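Local coordinates for dihydroxyacetone kinase (Citrobacter freundii, PDB 1UN8), which catalyses the ATP-dependent phosphorylation of dihydroxyacetone to dihydroxyacetone phosphate, working as a homodimer with divalent metal ions, at residues L106-Y111 with V132-V137; F83-V88 with T112-N117. All coordinates share one frame; numbering follows the deposited sequence.

Contact 1: residues L106-Y111 with V132-V137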
loop_
_atom_site.group_PDB
_atom_site.type_symbol
_atom_site.label_atom_id
_atom_site.label_comp_id
_atom_site.label_asym_id
_atom_site.label_seq_id
_atom_site.Cartn_x
_atom_site.Cartn_y
_atom_site.Cartn_z
ATOM N N LEU A 106 4.586 -26.546 -11.719
ATOM C CA LEU A 106 5.121 -25.762 -10.610
ATOM C C LEU A 106 5.700 -24.479 -11.240
ATOM O O LEU A 106 6.502 -24.549 -12.175
ATOM C CB LEU A 106 6.232 -26.527 -9.884
ATOM C CG LEU A 106 5.905 -27.892 -9.264
ATOM C CD1 LEU A 106 7.162 -28.469 -8.618
ATOM C CD2 LEU A 106 4.779 -27.772 -8.248
ATOM N N ILE A 107 5.260 -23.314 -10.770
ATOM C CA ILE A 107 5.783 -22.054 -11.274
ATOM C C ILE A 107 6.692 -21.515 -10.158
ATOM O O ILE A 107 6.215 -21.124 -9.076
ATOM C CB ILE A 107 4.659 -21.049 -11.555
ATOM C CG1 ILE A 107 3.663 -21.654 -12.561
ATOM C CG2 ILE A 107 5.267 -19.722 -12.084
ATOM C CD1 ILE A 107 3.485 -20.868 -13.830
ATOM N N VAL A 108 7.997 -21.496 -10.415
ATOM C CA VAL A 108 8.957 -21.049 -9.410
ATOM C C VAL A 108 9.784 -19.811 -9.764
ATOM O O VAL A 108 10.379 -19.740 -10.837
ATOM C CB VAL A 108 9.929 -22.190 -9.070
ATOM C CG1 VAL A 108 10.939 -21.738 -8.034
ATOM C CG2 VAL A 108 9.143 -23.379 -8.557
ATOM N N LYS A 109 9.827 -18.846 -8.843
ATOM C CA LYS A 109 10.614 -17.626 -9.045
ATOM C C LYS A 109 12.083 -18.042 -8.953
ATOM O O LYS A 109 12.432 -18.923 -8.171
ATOM C CB LYS A 109 10.260 -16.572 -7.985
ATOM C CG LYS A 109 8.824 -16.057 -8.099
ATOM C CD LYS A 109 8.548 -14.833 -7.210
ATOM C CE LYS A 109 8.822 -15.099 -5.732
ATOM N NZ LYS A 109 8.107 -16.286 -5.203
ATOM N N ASN A 110 12.939 -17.425 -9.757
ATOM C CA ASN A 110 14.352 -17.799 -9.783
ATOM C C ASN A 110 15.164 -17.521 -8.519
ATOM O O ASN A 110 15.769 -16.466 -8.378
ATOM C CB ASN A 110 15.042 -17.136 -10.977
ATOM C CG ASN A 110 16.219 -17.945 -11.495
ATOM O OD1 ASN A 110 16.658 -18.899 -10.853
ATOM N ND2 ASN A 110 16.736 -17.564 -12.666
ATOM N N TYR A 111 15.164 -18.474 -7.600
ATOM C CA TYR A 111 15.937 -18.373 -6.367
ATOM C C TYR A 111 16.330 -19.798 -5.986
ATOM O O TYR A 111 15.487 -20.699 -5.982
ATOM C CB TYR A 111 15.152 -17.602 -5.304
ATOM C CG TYR A 111 14.745 -16.209 -5.733
ATOM C CD1 TYR A 111 13.450 -15.948 -6.159
ATOM C CD2 TYR A 111 15.650 -15.160 -5.713
ATOM C CE1 TYR A 111 13.069 -14.678 -6.553
ATOM C CE2 TYR A 111 15.280 -13.887 -6.104
ATOM C CZ TYR A 111 13.989 -13.652 -6.523
ATOM O OH TYR A 111 13.617 -12.387 -6.913
ATOM N N VAL A 132 4.660 -34.110 -13.436
ATOM C CA VAL A 132 5.062 -32.782 -13.007
ATOM C C VAL A 132 5.988 -32.051 -13.966
ATOM O O VAL A 132 6.848 -32.654 -14.612
ATOM C CB VAL A 132 5.775 -32.850 -11.647
ATOM C CG1 VAL A 132 5.906 -31.454 -11.059
ATOM C CG2 VAL A 132 5.016 -33.781 -10.712
ATOM N N GLU A 133 5.797 -30.740 -14.047
ATOM C CA GLU A 133 6.636 -29.886 -14.870
ATOM C C GLU A 133 6.969 -28.645 -14.035
ATOM O O GLU A 133 6.165 -28.202 -13.208
ATOM C CB GLU A 133 5.915 -29.483 -16.155
ATOM C CG GLU A 133 5.773 -30.598 -17.196
ATOM C CD GLU A 133 7.090 -31.289 -17.532
ATOM O OE1 GLU A 133 8.151 -30.630 -17.498
ATOM O OE2 GLU A 133 7.058 -32.495 -17.847
ATOM N N MET A 134 8.160 -28.095 -14.237
ATOM C CA MET A 134 8.563 -26.911 -13.495
ATOM C C MET A 134 9.036 -25.787 -14.407
ATOM O O MET A 134 9.851 -26.004 -15.303
ATOM C CB MET A 134 9.676 -27.257 -12.515
ATOM C CG MET A 134 10.094 -26.091 -11.661
ATOM S SD MET A 134 11.129 -26.590 -10.260
ATOM C CE MET A 134 12.551 -25.592 -10.640
ATOM N N LEU A 135 8.516 -24.585 -14.183
ATOM C CA LEU A 135 8.914 -23.426 -14.973
ATOM C C LEU A 135 9.536 -22.382 -14.054
ATOM O O LEU A 135 8.848 -21.781 -13.225
ATOM C CB LEU A 135 7.713 -22.807 -15.690
ATOM C CG LEU A 135 8.025 -21.473 -16.379
ATOM C CD1 LEU A 135 9.059 -21.720 -17.462
ATOM C CD2 LEU A 135 6.769 -20.841 -16.972
ATOM N N ILE A 136 10.845 -22.179 -14.194
ATOM C CA ILE A 136 11.552 -21.186 -13.388
ATOM C C ILE A 136 11.392 -19.821 -14.076
ATOM O O ILE A 136 11.748 -19.663 -15.254
ATOM C CB ILE A 136 13.073 -21.488 -13.265
ATOM C CG1 ILE A 136 13.324 -22.885 -12.694
ATOM C CG2 ILE A 136 13.714 -20.472 -12.335
ATOM C CD1 ILE A 136 13.036 -23.979 -13.665
ATOM N N VAL A 137 10.852 -18.842 -13.353
ATOM C CA VAL A 137 10.658 -17.506 -13.909
ATOM C C VAL A 137 11.757 -16.522 -13.478
ATOM O O VAL A 137 12.001 -16.332 -12.284
ATOM C CB VAL A 137 9.292 -16.938 -13.497
ATOM C CG1 VAL A 137 9.024 -15.631 -14.238
ATOM C CG2 VAL A 137 8.200 -17.952 -13.811
#

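Contact 2: residues F83-V88 with T112-N117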
loop_
_atom_site.group_PDB
_atom_site.type_symbol
_atom_site.label_atom_id
_atom_site.label_comp_id
_atom_site.label_asym_id
_atom_site.label_seq_id
_atom_site.Cartn_x
_atom_site.Cartn_y
_atom_site.Cartn_z
ATOM N N PHE A 83 10.581 -14.479 3.632
ATOM C CA PHE A 83 11.777 -14.490 2.798
ATOM C C PHE A 83 12.583 -15.773 2.895
ATOM O O PHE A 83 13.803 -15.764 2.708
ATOM C CB PHE A 83 12.674 -13.309 3.162
ATOM C CG PHE A 83 12.089 -11.969 2.814
ATOM C CD1 PHE A 83 12.784 -10.795 3.117
ATOM C CD2 PHE A 83 10.865 -11.872 2.150
ATOM C CE1 PHE A 83 12.269 -9.542 2.761
ATOM C CE2 PHE A 83 10.344 -10.631 1.788
ATOM C CZ PHE A 83 11.049 -9.461 2.093
ATOM N N ALA A 84 11.901 -16.876 3.186
ATOM C CA ALA A 84 12.548 -18.184 3.310
ATOM C C ALA A 84 11.748 -19.223 2.535
ATOM O O ALA A 84 10.526 -19.304 2.674
ATOM C CB ALA A 84 12.632 -18.577 4.767
ATOM N N SER A 85 12.438 -20.015 1.723
ATOM C CA SER A 85 11.782 -21.040 0.913
ATOM C C SER A 85 11.014 -22.078 1.730
ATOM O O SER A 85 11.410 -22.422 2.850
ATOM C CB SER A 85 12.813 -21.776 0.045
ATOM O OG SER A 85 13.381 -20.930 -0.932
ATOM N N PRO A 86 9.908 -22.601 1.166
ATOM C CA PRO A 86 9.085 -23.615 1.835
ATOM C C PRO A 86 9.921 -24.897 1.867
ATOM O O PRO A 86 10.885 -25.019 1.111
ATOM C CB PRO A 86 7.880 -23.764 0.907
ATOM C CG PRO A 86 7.880 -22.508 0.076
ATOM C CD PRO A 86 9.342 -22.254 -0.146
ATOM N N SER A 87 9.569 -25.841 2.732
ATOM C CA SER A 87 10.319 -27.097 2.820
ATOM C C SER A 87 9.940 -28.032 1.670
ATOM O O SER A 87 8.880 -27.877 1.065
ATOM C CB SER A 87 10.014 -27.798 4.139
ATOM O OG SER A 87 8.690 -28.303 4.129
ATOM N N VAL A 88 10.809 -28.998 1.368
ATOM C CA VAL A 88 10.534 -29.959 0.302
ATOM C C VAL A 88 9.224 -30.687 0.632
ATOM O O VAL A 88 8.348 -30.864 -0.217
ATOM C CB VAL A 88 11.678 -30.989 0.184
ATOM C CG1 VAL A 88 11.378 -31.989 -0.922
ATOM C CG2 VAL A 88 12.980 -30.275 -0.099
ATOM N N THR A 112 17.608 -19.999 -5.679
ATOM C CA THR A 112 18.120 -21.316 -5.313
ATOM C C THR A 112 17.223 -22.102 -4.361
ATOM O O THR A 112 16.845 -23.232 -4.646
ATOM C CB THR A 112 19.503 -21.204 -4.675
ATOM O OG1 THR A 112 20.365 -20.495 -5.563
ATOM C CG2 THR A 112 20.091 -22.593 -4.418
ATOM N N GLY A 113 16.902 -21.503 -3.223
ATOM C CA GLY A 113 16.062 -22.177 -2.247
ATOM C C GLY A 113 14.798 -22.774 -2.842
ATOM O O GLY A 113 14.465 -23.924 -2.576
ATOM N N ASP A 114 14.087 -22.001 -3.649
ATOM C CA ASP A 114 12.865 -22.492 -4.260
ATOM C C ASP A 114 13.128 -23.528 -5.340
ATOM O O ASP A 114 12.424 -24.532 -5.425
ATOM C CB ASP A 114 12.059 -21.340 -4.852
ATOM C CG ASP A 114 11.511 -20.423 -3.797
ATOM O OD1 ASP A 114 11.516 -20.841 -2.617
ATOM O OD2 ASP A 114 11.077 -19.298 -4.140
ATOM N N ARG A 115 14.140 -23.282 -6.163
ATOM C CA ARG A 115 14.482 -24.200 -7.234
ATOM C C ARG A 115 14.864 -25.558 -6.669
ATOM O O ARG A 115 14.406 -26.591 -7.149
ATOM C CB ARG A 115 15.637 -23.628 -8.059
ATOM C CG ARG A 115 15.270 -22.344 -8.794
ATOM C CD ARG A 115 16.442 -21.745 -9.545
ATOM N NE ARG A 115 17.165 -22.722 -10.353
ATOM C CZ ARG A 115 17.764 -22.431 -11.505
ATOM N NH1 ARG A 115 17.722 -21.195 -11.992
ATOM N NH2 ARG A 115 18.409 -23.371 -12.173
ATOM N N LEU A 116 15.695 -25.559 -5.639
ATOM C CA LEU A 116 16.118 -26.809 -5.038
ATOM C C LEU A 116 14.996 -27.514 -4.276
ATOM O O LEU A 116 14.867 -28.732 -4.351
ATOM C CB LEU A 116 17.301 -26.573 -4.098
ATOM C CG LEU A 116 18.578 -26.047 -4.749
ATOM C CD1 LEU A 116 19.686 -26.002 -3.715
ATOM C CD2 LEU A 116 18.982 -26.942 -5.912
ATOM N N ASN A 117 14.180 -26.765 -3.545
ATOM C CA ASN A 117 13.122 -27.407 -2.779
ATOM C C ASN A 117 11.928 -27.850 -3.593
ATOM O O ASN A 117 11.402 -28.931 -3.357
ATOM C CB ASN A 117 12.678 -26.526 -1.621
ATOM C CG ASN A 117 13.578 -26.681 -0.418
ATOM O OD1 ASN A 117 14.665 -27.264 -0.504
ATOM N ND2 ASN A 117 13.131 -26.157 0.720
#

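Contact 1: residues L106-Y111 with V132-V137
The two strands of a beta-alpha-beta unit, 104-109 and 132-137, lie side by side here, Leu106 to Lys109 pairing in parallel with Met134 to Val137. Strand 132-137 is an edge strand of its sheet within this chain. The backbone ladder starts with Leu106 N bound to Glu133 O at 2.7 Å, followed by Leu135 N to Leu106 O at 2.8 Å. Val108 N then binds Leu135 O, Val108 O accepts from Val137 N, and Asn110 N extends the ladder past the strand, reaching Val137 O at 2.9 Å with a bend to 142° at the hydrogen.

On one face, Ile107 CG2 meets Val137 CG2 at 3.8 Å, and Ile107 and Leu135 pack on helix 155-167. The other face faces helix 112-127: Leu106 CG lies 4.0 Å from Val132 CG1, and Met134 SD is 4.1 Å from Val108 CG2. Asn110 carries CG anti to its own N (chi1 -151°), which lays the amide against Ile136 CG2, 3.7 Å from OD1; the polar partner of that oxygen is Arg115.

Main-chain bonds thus set the register while largely apolar side chains pack on both faces, and the substrate-binding Lys109 is placed at the strand's carboxyl end, where its NZ is hydrogen-bonded to His65 NE2.

Contact 2: residues F83-V88 with T112-N117
Ser85 and Asp114 meet through their polar ends: Ser85 OG donates to Asp114 OD1 at 2.5 Å, coming from above the carboxylate plane, 49° out of it. The hydroxyl lies beside the serine's own backbone N (chi1 -66°), turned to the first turn of the helix. Pro86 CD rests against the same oxygen at 3.6 Å, its ring crossing the aspartate side chain at about a right angle.

One helical turn later, Asn117 ND2 gives a hydrogen bond to Pro86 O, nearly straight (168°) and lying in both the carbonyl plane and the amide plane; the modelled length from ND2 to that oxygen, 2.5 Å, is improbably short, and no strength should be read from it. The other branch of that amide, OD1, has Val88 CG2 3.5 Å away.

Both partners sit at helix starts: the loop after strand 76-80 leads into helix 88-98, where Ser87 is the N-cap and its OG bonds Ala90 N, while residues 112-117 open helix 112-127 of the beta-alpha-beta unit. Asp114 is one of the substrate-binding residues, so the serine is a second-shell group that could steady its carboxylate. At the upstream end of the loop, the Phe83 ring meets that of the substrate-binding His61 with the planes not far from parallel.

In the fold
Contacts 1 and 2 have centres 11 Å apart and join directly, since strand 104-109 runs into helix 112-127. Val108 CG1 packs against Asp114 CB at 3.4 Å, and the hydrogen bond between Asn110 OD1 and Arg115 NH1, 2.8 Å long, ties the two together across the turn. Lys109 of contact 1 and Asp114 of contact 2, both substrate-binding residues, come within about 4 Å of each other at their nearest side-chain atoms. The catalytic His220 is touched by a residue of each contact's segments, edge-to-face by Tyr111 and by Phe83. Phe466 and Tyr467 of the second subunit pack on Ile136 and Met134, respectively, and Arg115 NE bonds Tyr467 O of that subunit, close in sequence to its ATP-binding Gly468.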